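Local coordinates for protein enoyl-CoA hydratase/isomerase (Pseudomonas aeruginosa, PDB 3LAO) that probably hydrates the side-chain double bond of a steroid enoyl-CoA thioester, working as a homotrimer of the enoyl-CoA hydratase/isomerase family, at residues 57-62 and 107-112; 138-143 and 168-173. All blocks are in the same frame, centred on the assembly; numbering follows the deposited sequence.

How the contacts relate
Contact 1 joins two neighbouring parallel strands in the main sheet, with helices packed on both of its faces. Contact 2 lies farther out, its centre about 17 Å from that of the chain, where the segment leaving strand 137-139 meets the end of helix 163-170; it is also buried, partly by a second subunit. In contact 1 direct backbone bonds set the register and apolar side chains fill in around them. Contact 2 instead relies on a bridging water, a weak CH...O approach and apolar packing. The centres are about 26 Å apart, yet the two meet where Val112, at the end of 107-112, packs its CG2 on the ring of Phe138.

Contact 1 of 2, residues 57-62 and 107-112; sequences SRCAVL and PLVVAV
Strands 59-62 and 108-112 are adjacent parallel strands of the central sheet in the crotonase fold, and they pair Ala60 with Leu108, Val61 with Val109 and Leu62 with Val110. Over these segments the two strand axes run 18° apart. Four backbone hydrogen bonds set the register. The first, from Ala60 N to Pro107 O, is the longest at 3.2 Å. The next three are shorter: Val109 N to Ala60 O at 2.9 Å, Leu62 N to Val109 O at 2.9 Å, and Ala111 N to Leu62 O at 3.0 Å. Ala60 and Leu62 thus spend both N and O on this neighbour, whereas Val61 bonds the other way, to Phe23 and Ile25 of strand 22-27.

On one face Leu108 CD1 reaches across to Ala60 CB, 3.9 Å away, and also meets Leu62 CB. Leu62 and Val110 lie alongside each other, pointing the same way. Val110 CG1 sits between the backbone N and the carbonyl carbon (chi1 67°), which leaves CG2 anti to N and brings it to 3.2 Å from Leu62 O. Helix 38-53 covers this face through Tyr51 on Ala60 and Leu44 on Leu62. On the other face Cys59 SG touches Val109 CG2 at 3.8 Å and also Pro107 CB, under Ala200 and Ala204 of helix 196-209. Where the pairing begins, Pro107 CD rests on Arg58 O, 3.4 Å away.

Every strong polar link here is main chain to main chain, so the side chains contribute shape and apolar surface, and the buried amides and carbonyls of Ala60 and Leu62 are satisfied by the sheet itself.

Contact 2 of 2, residues 138-143 and 168-173; sequences FAHLEV and RYILTG
His140 points its CB toward the end of helix 163-170, where that atom lies 4.0 Å from Tyr169 O and also approaches Ile170 CA. From CB the chain turns through a chi1 of -113°, away from a staggered position, and this presents one face of the imidazole to Ile170. CG1 of Ile170 sits over that face, nearest to ND1 at 4.3 Å and only slightly farther from CG and CE1. CD2 and NE2 are the ring atoms most distant from CG1, by a few tenths of an ångström; elsewhere the side chain packs on Ser153 and on Ile121 of helix 119-125.

The backbone of the same histidine is tied to the helix end by a water, which accepts from His140 N at 2.9 Å and donates to Tyr169 O at 2.6 Å. Tyr169 O also takes the Gly173 N-H, at 2.9 Å, so this carbonyl serves both the bridge and the turn that closes the helix.

In this crotonase-family fold the contact joins the exit of strand 137-139 to the C-terminal end of helix 163-170, at a subunit interface of the trimer: Ile170 packs on Ala218 of a second subunit, and Thr172 on Arg206 of that subunit. Gly173 leaves the helix with a positive phi of 87°, a backbone conformation that suits glycine, and its CA makes a CH...O contact with His140 O at 3.4 Å. Ala139 CB and Leu141 CD2 both lie against Gly173 O.

Val143 covers the turn from the short, weakly bonded helical turn that follows, with its CG1 4.2 Å from Leu171 CA.

Contact 1 of 2, residues 57-62 and 107-112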
ATOM      1  N   SER B  57      10.567  29.163  -2.532  1.00 38.02           N
ATOM      2  CA  SER B  57       9.821  28.419  -1.548  1.00 30.99           C
ATOM      3  C   SER B  57      10.228  26.974  -1.765  1.00 33.28           C
ATOM      4  O   SER B  57      10.263  26.494  -2.891  1.00 41.19           O
ATOM      5  CB  SER B  57       8.328  28.617  -1.759  1.00 37.88           C
ATOM      6  OG  SER B  57       7.982  29.998  -1.643  1.00 39.23           O
ATOM      7  N   ARG B  58      10.589  26.302  -0.690  1.00 27.96           N
ATOM      8  CA  ARG B  58      11.044  24.941  -0.784  1.00 36.51           C
ATOM      9  C   ARG B  58      10.059  24.008  -0.174  1.00 35.08           C
ATOM     10  O   ARG B  58      10.108  22.812  -0.426  1.00 42.88           O
ATOM     11  CB  ARG B  58      12.378  24.765  -0.082  1.00 36.75           C
ATOM     12  CG  ARG B  58      13.502  25.357  -0.870  1.00 40.68           C
ATOM     13  CD  ARG B  58      14.777  25.325  -0.036  1.00 43.96           C
ATOM     14  NE  ARG B  58      15.882  26.054  -0.649  1.00 44.94           N
ATOM     15  CZ  ARG B  58      17.153  25.664  -0.559  1.00 46.69           C
ATOM     16  NH1 ARG B  58      17.462  24.545   0.100  1.00 40.97           N
ATOM     17  NH2 ARG B  58      18.116  26.378  -1.133  1.00 40.37           N
ATOM     18  N   CYS B  59       9.152  24.549   0.620  1.00 32.80           N
ATOM     19  CA  CYS B  59       8.105  23.743   1.197  1.00 29.78           C
ATOM     20  C   CYS B  59       6.904  24.643   1.567  1.00 36.86           C
ATOM     21  O   CYS B  59       7.043  25.806   1.974  1.00 33.70           O
ATOM     22  CB  CYS B  59       8.654  23.040   2.422  1.00 33.36           C
ATOM     23  SG  CYS B  59       7.603  21.724   3.114  1.00 28.11           S
ATOM     24  N   ALA B  60       5.713  24.111   1.393  1.00 35.90           N
ATOM     25  CA  ALA B  60       4.522  24.859   1.721  1.00 33.68           C
ATOM     26  C   ALA B  60       3.939  24.280   3.017  1.00 37.76           C
ATOM     27  O   ALA B  60       3.945  23.060   3.213  1.00 33.93           O
ATOM     28  CB  ALA B  60       3.545  24.725   0.579  1.00 27.41           C
ATOM     29  N   VAL B  61       3.450  25.132   3.910  1.00 35.71           N
ATOM     30  CA  VAL B  61       2.702  24.621   5.062  1.00 36.25           C
ATOM     31  C   VAL B  61       1.245  25.078   5.012  1.00 36.52           C
ATOM     32  O   VAL B  61       0.942  26.291   5.061  1.00 36.27           O
ATOM     33  CB  VAL B  61       3.314  25.103   6.376  1.00 35.36           C
ATOM     34  CG1 VAL B  61       2.545  24.516   7.529  1.00 28.33           C
ATOM     35  CG2 VAL B  61       4.800  24.733   6.424  1.00 22.76           C
ATOM     36  N   LEU B  62       0.345  24.117   4.867  1.00 29.43           N
ATOM     37  CA  LEU B  62      -1.083  24.410   4.876  1.00 31.49           C
ATOM     38  C   LEU B  62      -1.628  24.229   6.278  1.00 32.24           C
ATOM     39  O   LEU B  62      -1.473  23.185   6.855  1.00 30.66           O
ATOM     40  CB  LEU B  62      -1.837  23.478   3.945  1.00 33.07           C
ATOM     41  CG  LEU B  62      -3.372  23.528   3.954  1.00 32.60           C
ATOM     42  CD1 LEU B  62      -3.972  24.867   3.453  1.00 13.25           C
ATOM     43  CD2 LEU B  62      -3.821  22.426   3.058  1.00 29.99           C
ATOM     44  N   PRO B 107       6.972  20.085  -2.088  1.00 33.57           N
ATOM     45  CA  PRO B 107       6.426  19.402  -0.907  1.00 30.93           C
ATOM     46  C   PRO B 107       5.346  20.161  -0.198  1.00 26.17           C
ATOM     47  O   PRO B 107       5.375  21.358  -0.179  1.00 29.47           O
ATOM     48  CB  PRO B 107       7.650  19.269   0.027  1.00 28.19           C
ATOM     49  CG  PRO B 107       8.803  19.287  -0.902  1.00 32.05           C
ATOM     50  CD  PRO B 107       8.433  20.258  -1.992  1.00 30.74           C
ATOM     51  N   LEU B 108       4.409  19.460   0.414  1.00 29.46           N
ATOM     52  CA  LEU B 108       3.394  20.126   1.208  1.00 26.09           C
ATOM     53  C   LEU B 108       3.266  19.439   2.553  1.00 27.62           C
ATOM     54  O   LEU B 108       3.216  18.222   2.640  1.00 31.20           O
ATOM     55  CB  LEU B 108       2.064  20.100   0.467  1.00 31.91           C
ATOM     56  CG  LEU B 108       0.827  20.570   1.230  1.00 33.28           C
ATOM     57  CD1 LEU B 108       0.909  22.025   1.422  1.00 37.71           C
ATOM     58  CD2 LEU B 108      -0.316  20.251   0.338  1.00 40.65           C
ATOM     59  N   VAL B 109       3.249  20.232   3.606  1.00 31.22           N
ATOM     60  CA  VAL B 109       3.101  19.730   4.945  1.00 34.61           C
ATOM     61  C   VAL B 109       1.797  20.339   5.434  1.00 37.99           C
ATOM     62  O   VAL B 109       1.502  21.494   5.131  1.00 35.10           O
ATOM     63  CB  VAL B 109       4.237  20.229   5.847  1.00 33.05           C
ATOM     64  CG1 VAL B 109       3.869  20.034   7.333  1.00 25.30           C
ATOM     65  CG2 VAL B 109       5.533  19.539   5.500  1.00 35.41           C
ATOM     66  N   VAL B 110       1.008  19.572   6.172  1.00 31.20           N
ATOM     67  CA  VAL B 110      -0.238  20.102   6.637  1.00 25.72           C
ATOM     68  C   VAL B 110      -0.432  19.907   8.138  1.00 31.75           C
ATOM     69  O   VAL B 110      -0.135  18.826   8.693  1.00 34.60           O
ATOM     70  CB  VAL B 110      -1.433  19.511   5.848  1.00 33.34           C
ATOM     71  CG1 VAL B 110      -1.606  17.969   6.152  1.00 27.10           C
ATOM     72  CG2 VAL B 110      -2.672  20.282   6.218  1.00 27.84           C
ATOM     73  N   ALA B 111      -0.938  20.953   8.787  1.00 31.04           N
ATOM     74  CA  ALA B 111      -1.318  20.912  10.212  1.00 29.99           C
ATOM     75  C   ALA B 111      -2.838  21.007  10.393  1.00 27.38           C
ATOM     76  O   ALA B 111      -3.455  21.936   9.882  1.00 27.55           O
ATOM     77  CB  ALA B 111      -0.626  22.066  10.966  1.00 25.64           C
ATOM     78  N   VAL B 112      -3.432  20.076  11.141  1.00 24.40           N
ATOM     79  CA  VAL B 112      -4.884  20.059  11.362  1.00 28.35           C
ATOM     80  C   VAL B 112      -5.296  19.954  12.837  1.00 33.65           C
ATOM     81  O   VAL B 112      -4.692  19.223  13.622  1.00 29.21           O
ATOM     82  CB  VAL B 112      -5.557  18.857  10.705  1.00 28.39           C
ATOM     83  CG1 VAL B 112      -5.253  18.788   9.215  1.00 27.73           C
ATOM     84  CG2 VAL B 112      -5.087  17.665  11.373  1.00 32.36           C
TER

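Contact 2 of 2, residues 138-143 and 168-173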
ATOM      1  N   PHE B 138     -12.439  13.375  12.733  1.00 35.57           N
ATOM      2  CA  PHE B 138     -12.489  13.179  11.314  1.00 31.36           C
ATOM      3  C   PHE B 138     -13.731  12.408  11.026  1.00 32.96           C
ATOM      4  O   PHE B 138     -14.092  11.470  11.772  1.00 36.83           O
ATOM      5  CB  PHE B 138     -11.293  12.297  10.887  1.00 28.37           C
ATOM      6  CG  PHE B 138      -9.943  12.928  11.130  1.00 32.32           C
ATOM      7  CD1 PHE B 138      -9.234  12.670  12.296  1.00 33.43           C
ATOM      8  CD2 PHE B 138      -9.375  13.784  10.177  1.00 32.85           C
ATOM      9  CE1 PHE B 138      -7.959  13.274  12.513  1.00 28.50           C
ATOM     10  CE2 PHE B 138      -8.084  14.402  10.373  1.00 26.79           C
ATOM     11  CZ  PHE B 138      -7.375  14.132  11.527  1.00 21.40           C
ATOM     12  N   ALA B 139     -14.366  12.724   9.912  1.00 25.32           N
ATOM     13  CA  ALA B 139     -15.353  11.780   9.436  1.00 23.32           C
ATOM     14  C   ALA B 139     -15.667  11.995   7.980  1.00 28.92           C
ATOM     15  O   ALA B 139     -15.583  13.105   7.480  1.00 37.39           O
ATOM     16  CB  ALA B 139     -16.661  11.839  10.335  1.00 28.84           C
ATOM     17  N   HIS B 140     -15.999  10.912   7.306  1.00 33.57           N
ATOM     18  CA  HIS B 140     -16.488  10.939   5.943  1.00 41.25           C
ATOM     19  C   HIS B 140     -18.015  10.948   5.882  1.00 51.30           C
ATOM     20  O   HIS B 140     -18.644   9.955   5.505  1.00 60.61           O
ATOM     21  CB  HIS B 140     -15.958   9.727   5.203  1.00 47.50           C
ATOM     22  CG  HIS B 140     -15.004  10.079   4.122  1.00 54.78           C
ATOM     23  ND1 HIS B 140     -13.640  10.035   4.297  1.00 59.28           N
ATOM     24  CD2 HIS B 140     -15.216  10.523   2.864  1.00 59.33           C
ATOM     25  CE1 HIS B 140     -13.050  10.418   3.181  1.00 60.20           C
ATOM     26  NE2 HIS B 140     -13.983  10.726   2.299  1.00 62.69           N
ATOM     27  N   LEU B 141     -18.601  12.081   6.245  1.00 50.84           N
ATOM     28  CA  LEU B 141     -20.040  12.209   6.406  1.00 45.85           C
ATOM     29  C   LEU B 141     -20.840  12.155   5.109  1.00 45.96           C
ATOM     30  O   LEU B 141     -22.056  12.045   5.139  1.00 46.97           O
ATOM     31  CB  LEU B 141     -20.365  13.501   7.152  1.00 46.52           C
ATOM     32  CG  LEU B 141     -19.641  13.723   8.474  1.00 50.44           C
ATOM     33  CD1 LEU B 141     -19.886  15.115   8.980  1.00 54.75           C
ATOM     34  CD2 LEU B 141     -20.074  12.708   9.510  1.00 52.05           C
ATOM     35  N   GLU B 142     -20.165  12.231   3.976  1.00 46.82           N
ATOM     36  CA  GLU B 142     -20.852  12.225   2.693  1.00 61.09           C
ATOM     37  C   GLU B 142     -21.789  11.043   2.490  1.00 62.54           C
ATOM     38  O   GLU B 142     -22.876  11.201   1.958  1.00 66.90           O
ATOM     39  CB  GLU B 142     -19.852  12.246   1.545  1.00 75.82           C
ATOM     40  CG  GLU B 142     -20.394  11.585   0.288  1.00 92.45           C
ATOM     41  CD  GLU B 142     -19.836  10.197   0.066  1.00104.29           C
ATOM     42  OE1 GLU B 142     -20.332   9.499  -0.841  1.00107.73           O
ATOM     43  OE2 GLU B 142     -18.898   9.805   0.786  1.00106.33           O
ATOM     44  N   VAL B 143     -21.352   9.854   2.883  1.00 59.57           N
ATOM     45  CA  VAL B 143     -22.149   8.654   2.678  1.00 59.84           C
ATOM     46  C   VAL B 143     -23.533   8.812   3.263  1.00 60.62           C
ATOM     47  O   VAL B 143     -24.520   8.474   2.629  1.00 68.61           O
ATOM     48  CB  VAL B 143     -21.508   7.413   3.292  1.00 54.11           C
ATOM     49  CG1 VAL B 143     -20.993   6.514   2.207  1.00 39.03           C
ATOM     50  CG2 VAL B 143     -20.408   7.791   4.265  1.00 58.06           C
ATOM     51  N   ARG B 168     -14.386   0.666   6.379  1.00 39.13           N
ATOM     52  CA  ARG B 168     -15.076   0.769   7.650  1.00 42.96           C
ATOM     53  C   ARG B 168     -15.484   2.197   8.051  1.00 48.82           C
ATOM     54  O   ARG B 168     -16.424   2.376   8.805  1.00 49.57           O
ATOM     55  CB  ARG B 168     -14.234   0.104   8.738  1.00 31.31           C
ATOM     56  CG  ARG B 168     -14.194   0.840  10.035  1.00 38.25           C
ATOM     57  CD  ARG B 168     -14.971   0.098  11.071  1.00 52.93           C
ATOM     58  NE  ARG B 168     -15.029   0.814  12.338  1.00 65.14           N
ATOM     59  CZ  ARG B 168     -15.951   1.714  12.650  1.00 63.08           C
ATOM     60  NH1 ARG B 168     -16.896   2.027  11.786  1.00 57.07           N
ATOM     61  NH2 ARG B 168     -15.917   2.303  13.830  1.00 64.91           N
ATOM     62  N   TYR B 169     -14.779   3.206   7.552  1.00 40.85           N
ATOM     63  CA  TYR B 169     -15.133   4.621   7.804  1.00 36.58           C
ATOM     64  C   TYR B 169     -15.779   5.302   6.601  1.00 37.69           C
ATOM     65  O   TYR B 169     -16.659   6.128   6.747  1.00 36.36           O
ATOM     66  CB  TYR B 169     -13.912   5.440   8.239  1.00 31.43           C
ATOM     67  CG  TYR B 169     -13.459   5.030   9.598  1.00 37.68           C
ATOM     68  CD1 TYR B 169     -14.181   5.409  10.724  1.00 37.65           C
ATOM     69  CD2 TYR B 169     -12.330   4.219   9.768  1.00 34.69           C
ATOM     70  CE1 TYR B 169     -13.786   5.015  11.994  1.00 37.02           C
ATOM     71  CE2 TYR B 169     -11.931   3.814  11.031  1.00 33.85           C
ATOM     72  CZ  TYR B 169     -12.668   4.212  12.135  1.00 36.17           C
ATOM     73  OH  TYR B 169     -12.275   3.828  13.379  1.00 35.79           O
ATOM     74  N   ILE B 170     -15.318   4.983   5.405  1.00 35.49           N
ATOM     75  CA  ILE B 170     -15.887   5.588   4.230  1.00 37.80           C
ATOM     76  C   ILE B 170     -17.353   5.149   4.077  1.00 46.11           C
ATOM     77  O   ILE B 170     -18.235   5.977   3.874  1.00 51.04           O
ATOM     78  CB  ILE B 170     -15.072   5.206   2.989  1.00 38.11           C
ATOM     79  CG1 ILE B 170     -13.705   5.908   3.001  1.00 42.01           C
ATOM     80  CG2 ILE B 170     -15.807   5.574   1.724  1.00 38.38           C
ATOM     81  CD1 ILE B 170     -12.705   5.239   2.048  1.00 41.14           C
ATOM     82  N   LEU B 171     -17.614   3.849   4.187  1.00 45.36           N
ATOM     83  CA  LEU B 171     -18.954   3.325   3.928  1.00 47.38           C
ATOM     84  C   LEU B 171     -19.898   3.570   5.091  1.00 48.53           C
ATOM     85  O   LEU B 171     -21.077   3.332   4.969  1.00 52.46           O
ATOM     86  CB  LEU B 171     -18.936   1.829   3.570  1.00 40.12           C
ATOM     87  CG  LEU B 171     -18.095   1.458   2.345  1.00 45.05           C
ATOM     88  CD1 LEU B 171     -18.140  -0.049   2.022  1.00 39.56           C
ATOM     89  CD2 LEU B 171     -18.481   2.272   1.111  1.00 45.69           C
ATOM     90  N   THR B 172     -19.407   4.066   6.213  1.00 46.64           N
ATOM     91  CA  THR B 172     -20.291   4.192   7.364  1.00 46.61           C
ATOM     92  C   THR B 172     -20.470   5.626   7.753  1.00 42.11           C
ATOM     93  O   THR B 172     -21.500   6.028   8.284  1.00 48.01           O
ATOM     94  CB  THR B 172     -19.719   3.456   8.604  1.00 50.83           C
ATOM     95  OG1 THR B 172     -18.368   3.894   8.830  1.00 49.11           O
ATOM     96  CG2 THR B 172     -19.747   1.939   8.403  1.00 40.04           C
ATOM     97  N   GLY B 173     -19.430   6.404   7.545  1.00 40.63           N
ATOM     98  CA  GLY B 173     -19.475   7.794   7.934  1.00 40.58           C
ATOM     99  C   GLY B 173     -19.052   7.960   9.368  1.00 39.48           C
ATOM    100  O   GLY B 173     -19.049   9.061   9.880  1.00 47.48           O
TER
HETATM  101  O   HOH W   1     -15.964   8.150   8.222  1.00 27.91           O